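Local coordinates for nucleotidyl transferase AbiEii/AbiGii toxin family protein (Mycobacterium tuberculosis, PDB 6Y56), which probably acts as a nucleotidyltransferase toxin of a toxin-antitoxin system that inhibits growth, perhaps by modifying tRNA acceptor stems, at residues G105-L110 with V123-F128; L46-G51 with T67-S72. One frame throughout, in Å; residues are numbered along the deposited sequence.

In the fold
From the N terminus the chain passes helix 19-38 and enters interaction 2, where 46-51 pairs with 67-72 and closes a 15-residue connection that includes most of helix 50-59. Helix 76-86 and strands 90-91 and 94-100 follow before interaction 1, in which 105-110 and 123-128 form a beta hairpin around 12 residues. The two closures lie in series, neither nested nor crossed. They join side by side in one mixed sheet, where strand 125-129 runs parallel to 68-72: Ser-125 O lies 2.8 Å from Leu-69 N, and Glu-127 N is equally far from Leu-69 O, both probable hydrogen bonds. The hairpin thus extends the sheet beyond the 47-49 and 68-72 pair.

Interaction 1 (G105-L110 with V123-F128); sequences GRHWQL and VASVEF
Arg-106 reaches the carbonyl of Phe-128 because its CG stands anti to its own carbonyl carbon (chi1 -76°) and the chain then runs extended from CG to NE. NH1 donates to Phe-128 O over 3.0 Å; the acceptor lies in the guanidinium plane, whereas the donor stands above the carbonyl plane and uses no lone-pair direction. Further bonds fix the guanidinium: NH1 also serves Ala-73 O, and NH2 makes a salt bridge to Asp-76. In return, Arg-106 O accepts from Phe-128 N at 2.9 Å.

The Phe-128 side chain takes the same first rotamer, which brings its CE1 to 4.0 Å from Trp-108 CD1. The approach is oblique, the planes of the phenyl and the five-membered indole ring standing at 90°, and Trp-108 NE1 holds the indole by donating to Gly-105 O at 2.8 Å. Helix 76-86 covers this face through Val-79 and Cys-83. On the other face, Glu-127 lies at the edge of the His-107 ring, its CG 3.8 Å from His-107 CD2, while His-107 ND1 bonds Thr-101.

Trp-108 and Val-126 are bonded in both directions, N to O, and Leu-110 N donates to Ala-124 O at 2.9 Å. Nearby, a water accepts from Gln-109 NE2 at 2.9 Å and from Ala-124 N at 3.0 Å and can donate to Leu-110 O, bridging the two segments. The axes of 107-110 and 125-128, at 160°, with hydrogen-bonded and non-hydrogen-bonded pairs in turn, identify an antiparallel beta hairpin, here part of the mixed sheet of a nucleotidyltransferase domain.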
loop_
_atom_site.group_PDB
_atom_site.type_symbol
_atom_site.label_atom_id
_atom_site.label_comp_id
_atom_site.label_asym_id
_atom_site.label_seq_id
_atom_site.Cartn_x
_atom_site.Cartn_y
_atom_site.Cartn_z
ATOM N N GLY A 105 15.287 7.962 7.876
ATOM C CA GLY A 105 15.790 6.795 7.175
ATOM C C GLY A 105 14.733 5.857 6.635
ATOM O O GLY A 105 15.084 4.786 6.119
ATOM N N ARG A 106 13.461 6.234 6.719
ATOM C CA ARG A 106 12.353 5.343 6.410
ATOM C C ARG A 106 11.527 5.779 5.215
ATOM O O ARG A 106 10.556 5.091 4.872
ATOM C CB ARG A 106 11.468 5.156 7.649
ATOM C CG ARG A 106 12.119 4.224 8.664
ATOM C CD ARG A 106 11.381 4.154 9.975
ATOM N NE ARG A 106 11.957 3.085 10.781
ATOM C CZ ARG A 106 11.573 1.812 10.717
ATOM N NH1 ARG A 106 10.578 1.441 9.911
ATOM N NH2 ARG A 106 12.185 0.908 11.472
ATOM N N HIS A 107 11.885 6.872 4.549
ATOM C CA HIS A 107 11.164 7.299 3.355
ATOM C C HIS A 107 12.155 7.696 2.276
ATOM O O HIS A 107 13.080 8.476 2.526
ATOM C CB HIS A 107 10.171 8.432 3.600
ATOM C CG HIS A 107 9.282 8.689 2.417
ATOM N ND1 HIS A 107 9.659 9.501 1.369
ATOM C CD2 HIS A 107 8.064 8.193 2.087
ATOM C CE1 HIS A 107 8.699 9.525 0.462
ATOM N NE2 HIS A 107 7.718 8.741 0.874
ATOM N N TRP A 108 11.955 7.162 1.080
ATOM C CA TRP A 108 12.946 7.249 0.022
ATOM C C TRP A 108 12.256 7.527 -1.298
ATOM O O TRP A 108 11.160 7.025 -1.554
ATOM C CB TRP A 108 13.747 5.943 -0.097
ATOM C CG TRP A 108 14.432 5.594 1.179
ATOM C CD1 TRP A 108 13.859 5.058 2.300
ATOM C CD2 TRP A 108 15.810 5.810 1.499
ATOM N NE1 TRP A 108 14.802 4.922 3.297
ATOM C CE2 TRP A 108 16.006 5.374 2.822
ATOM C CE3 TRP A 108 16.901 6.315 0.786
ATOM C CZ2 TRP A 108 17.248 5.430 3.446
ATOM C CZ3 TRP A 108 18.129 6.371 1.404
ATOM C CH2 TRP A 108 18.295 5.935 2.723
ATOM N N GLN A 109 12.893 8.327 -2.137
ATOM C CA GLN A 109 12.487 8.435 -3.525
ATOM C C GLN A 109 13.216 7.359 -4.316
ATOM O O GLN A 109 14.439 7.221 -4.197
ATOM C CB GLN A 109 12.835 9.813 -4.079
ATOM C CG GLN A 109 12.502 9.923 -5.558
ATOM C CD GLN A 109 12.452 11.345 -6.073
ATOM O OE1 GLN A 109 12.934 12.285 -5.426
ATOM N NE2 GLN A 109 11.875 11.510 -7.258
ATOM N N LEU A 110 12.468 6.612 -5.124
ATOM C CA LEU A 110 13.030 5.549 -5.943
ATOM C C LEU A 110 13.200 6.040 -7.373
ATOM O O LEU A 110 12.275 6.606 -7.954
ATOM C CB LEU A 110 12.101 4.337 -5.936
ATOM C CG LEU A 110 12.526 3.153 -6.807
ATOM C CD1 LEU A 110 13.749 2.489 -6.236
ATOM C CD2 LEU A 110 11.376 2.173 -6.894
ATOM N N VAL A 123 6.866 9.774 -10.321
ATOM C CA VAL A 123 7.272 9.800 -8.922
ATOM C C VAL A 123 7.068 8.422 -8.312
ATOM O O VAL A 123 5.971 7.845 -8.388
ATOM C CB VAL A 123 6.463 10.862 -8.164
ATOM C CG1 VAL A 123 6.433 10.561 -6.666
ATOM C CG2 VAL A 123 7.006 12.253 -8.459
ATOM N N ALA A 124 8.125 7.887 -7.697
ATOM C CA ALA A 124 8.080 6.585 -7.054
ATOM C C ALA A 124 8.812 6.666 -5.728
ATOM O O ALA A 124 9.761 7.433 -5.566
ATOM C CB ALA A 124 8.712 5.508 -7.936
ATOM N N SER A 125 8.380 5.852 -4.780
ATOM C CA SER A 125 8.917 5.942 -3.437
ATOM C C SER A 125 8.986 4.565 -2.800
ATOM O O SER A 125 8.383 3.598 -3.274
ATOM C CB SER A 125 8.070 6.864 -2.569
ATOM O OG SER A 125 6.717 6.446 -2.601
ATOM N N VAL A 126 9.744 4.494 -1.711
ATOM C CA VAL A 126 9.794 3.329 -0.840
ATOM C C VAL A 126 9.647 3.844 0.581
ATOM O O VAL A 126 10.316 4.811 0.964
ATOM C CB VAL A 126 11.120 2.565 -0.999
ATOM C CG1 VAL A 126 11.090 1.278 -0.199
ATOM C CG2 VAL A 126 11.415 2.283 -2.464
ATOM N N GLU A 127 8.770 3.216 1.361
ATOM C CA GLU A 127 8.536 3.652 2.730
ATOM C C GLU A 127 8.490 2.442 3.644
ATOM O O GLU A 127 7.979 1.384 3.259
ATOM C CB GLU A 127 7.223 4.423 2.857
ATOM C CG GLU A 127 7.076 5.170 4.162
ATOM C CD GLU A 127 5.755 5.899 4.263
ATOM O OE1 GLU A 127 5.455 6.430 5.352
ATOM O OE2 GLU A 127 5.019 5.939 3.253
ATOM N N PHE A 128 8.993 2.612 4.866
ATOM C CA PHE A 128 9.114 1.531 5.837
ATOM C C PHE A 128 8.426 1.954 7.120
ATOM O O PHE A 128 8.929 2.832 7.834
ATOM C CB PHE A 128 10.577 1.248 6.135
ATOM C CG PHE A 128 11.361 0.793 4.956
ATOM C CD1 PHE A 128 11.968 1.708 4.119
ATOM C CD2 PHE A 128 11.522 -0.554 4.701
ATOM C CE1 PHE A 128 12.711 1.307 3.034
ATOM C CE2 PHE A 128 12.272 -0.970 3.617
ATOM C CZ PHE A 128 12.861 -0.036 2.781
HETATM O O HOH W 1 10.862 8.984 -8.389
#

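Interaction 2 (L46-G51 with T67-S72)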
loop_
_atom_site.group_PDB
_atom_site.type_symbol
_atom_site.label_atom_id
_atom_site.label_comp_id
_atom_site.label_asym_id
_atom_site.label_seq_id
_atom_site.Cartn_x
_atom_site.Cartn_y
_atom_site.Cartn_z
ATOM N N LEU A 46 9.920 -8.059 7.950
ATOM C CA LEU A 46 9.733 -7.315 6.706
ATOM C C LEU A 46 8.511 -7.897 6.007
ATOM O O LEU A 46 8.531 -9.064 5.594
ATOM C CB LEU A 46 10.972 -7.437 5.833
ATOM C CG LEU A 46 10.967 -6.597 4.563
ATOM C CD1 LEU A 46 10.980 -5.095 4.871
ATOM C CD2 LEU A 46 12.150 -6.988 3.686
ATOM N N VAL A 47 7.447 -7.108 5.897
ATOM C CA VAL A 47 6.207 -7.541 5.263
ATOM C C VAL A 47 5.840 -6.512 4.200
ATOM O O VAL A 47 5.866 -5.308 4.466
ATOM C CB VAL A 47 5.067 -7.703 6.294
ATOM C CG1 VAL A 47 3.773 -8.079 5.602
ATOM C CG2 VAL A 47 5.431 -8.781 7.303
ATOM N N PHE A 48 5.495 -6.987 3.002
ATOM C CA PHE A 48 5.073 -6.131 1.897
ATOM C C PHE A 48 3.623 -5.711 2.125
ATOM O O PHE A 48 2.765 -6.546 2.421
ATOM C CB PHE A 48 5.221 -6.981 0.631
ATOM C CG PHE A 48 4.993 -6.261 -0.676
ATOM C CD1 PHE A 48 5.241 -4.905 -0.837
ATOM C CD2 PHE A 48 4.561 -6.997 -1.778
ATOM C CE1 PHE A 48 5.036 -4.279 -2.068
ATOM C CE2 PHE A 48 4.366 -6.384 -3.002
ATOM C CZ PHE A 48 4.603 -5.032 -3.147
ATOM N N LYS A 49 3.332 -4.420 1.993
ATOM C CA LYS A 49 1.977 -3.938 2.297
ATOM C C LYS A 49 1.581 -2.819 1.334
ATOM O O LYS A 49 2.210 -2.606 0.300
ATOM C CB LYS A 49 1.853 -3.526 3.771
ATOM C CG LYS A 49 2.685 -2.319 4.164
ATOM C CD LYS A 49 2.484 -2.027 5.655
ATOM C CE LYS A 49 3.113 -0.719 6.061
ATOM N NZ LYS A 49 2.046 0.302 6.168
ATOM N N GLY A 50 0.479 -2.142 1.656
ATOM C CA GLY A 50 0.046 -0.992 0.892
ATOM C C GLY A 50 -0.589 -1.338 -0.442
ATOM O O GLY A 50 -0.765 -2.495 -0.827
ATOM N N GLY A 51 -0.919 -0.273 -1.174
ATOM C CA GLY A 51 -1.614 -0.426 -2.443
ATOM C C GLY A 51 -0.836 -1.215 -3.474
ATOM O O GLY A 51 -1.428 -1.872 -4.323
ATOM N N THR A 67 2.661 3.281 -7.510
ATOM C CA THR A 67 4.017 3.789 -7.700
ATOM C C THR A 67 4.874 3.710 -6.452
ATOM O O THR A 67 6.062 4.062 -6.511
ATOM C CB THR A 67 3.986 5.254 -8.139
ATOM O OG1 THR A 67 3.468 6.053 -7.065
ATOM C CG2 THR A 67 3.124 5.430 -9.380
ATOM N N ASP A 68 4.307 3.322 -5.325
ATOM C CA ASP A 68 5.081 3.251 -4.105
ATOM C C ASP A 68 5.348 1.802 -3.733
ATOM O O ASP A 68 4.693 0.871 -4.204
ATOM C CB ASP A 68 4.434 4.037 -2.953
ATOM C CG ASP A 68 2.954 3.721 -2.742
ATOM O OD1 ASP A 68 2.316 3.040 -3.581
ATOM O OD2 ASP A 68 2.416 4.185 -1.706
ATOM N N LEU A 69 6.381 1.605 -2.948
ATOM C CA LEU A 69 6.631 0.325 -2.317
ATOM C C LEU A 69 6.604 0.574 -0.822
ATOM O O LEU A 69 7.357 1.414 -0.323
ATOM C CB LEU A 69 7.982 -0.231 -2.756
ATOM C CG LEU A 69 8.015 -0.742 -4.202
ATOM C CD1 LEU A 69 9.425 -1.137 -4.587
ATOM C CD2 LEU A 69 7.068 -1.925 -4.405
ATOM N N ASP A 70 5.701 -0.098 -0.123
ATOM C CA ASP A 70 5.526 0.089 1.307
ATOM C C ASP A 70 5.805 -1.233 1.996
ATOM O O ASP A 70 5.341 -2.285 1.547
ATOM C CB ASP A 70 4.087 0.472 1.634
ATOM C CG ASP A 70 3.700 1.835 1.093
ATOM O OD1 ASP A 70 4.511 2.776 1.204
ATOM O OD2 ASP A 70 2.567 1.974 0.581
ATOM N N PHE A 71 6.552 -1.174 3.091
ATOM C CA PHE A 71 6.856 -2.346 3.885
ATOM C C PHE A 71 6.621 -2.023 5.345
ATOM O O PHE A 71 6.768 -0.873 5.778
ATOM C CB PHE A 71 8.316 -2.785 3.735
ATOM C CG PHE A 71 8.714 -3.081 2.330
ATOM C CD1 PHE A 71 8.502 -4.337 1.790
ATOM C CD2 PHE A 71 9.297 -2.103 1.536
ATOM C CE1 PHE A 71 8.861 -4.623 0.476
ATOM C CE2 PHE A 71 9.659 -2.380 0.222
ATOM C CZ PHE A 71 9.434 -3.634 -0.313
ATOM N N SER A 72 6.268 -3.052 6.108
ATOM C CA SER A 72 6.352 -2.977 7.556
ATOM C C SER A 72 7.712 -3.533 7.944
ATOM O O SER A 72 8.053 -4.663 7.567
ATOM C CB SER A 72 5.244 -3.791 8.214
ATOM O OG SER A 72 5.459 -3.864 9.615
HETATM O O HOH W 2 3.649 -1.284 -1.512
HETATM O O HOH W 3 1.039 1.298 3.295
#
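Val-47 and Ser-72 form an antiparallel hydrogen-bonded pair, Val-47 N to Ser-72 O at 3.0 Å and Ser-72 N to Val-47 O at 2.8 Å, on short strands whose axes splay to 136°. Lys-49 N still donates to Asp-70 O at 3.0 Å, but the return bond is replaced by a water that gives a proton to Lys-49 O and accepts from Asp-70 N, each 2.7 Å away.

Apolar groups fill one face. Phe-48, its CG anti to the backbone N (chi1 -173°), brings CD1 to 3.9 Å from Phe-71 CE1, and its CE1 meets Leu-69 CD2. The phenyl planes are inclined by 33° and meet obliquely. Leu-46 CD1 rests 3.7 Å from Phe-71 CB, and Leu-32 of helix 19-38 touches both rings.

The face with Lys-49 and Asp-70 is mostly polar, though Val-47 shares it. The methylene groups of Lys-49 run past Asp-70 toward Ser-72, and its NZ makes a salt bridge to Glu-169. A second water accepts from Lys-49 NZ and bonds weakly to Asp-70 OD2, which stands 3.2 Å from Asp-68 OD2, not hydrogen-bonded. Gly-50 CA lies 3.9 Å from Asp-70 OD2.

A strand leading into a helix through Gly-50 and Gly-51, beside a strand bearing Asp-68 and Asp-70, matches the Gly-Gly and Asp-x-Asp signatures of the nucleotidyltransferase fold, whose aspartates in relatives bind metal, so this is probably part of the active site.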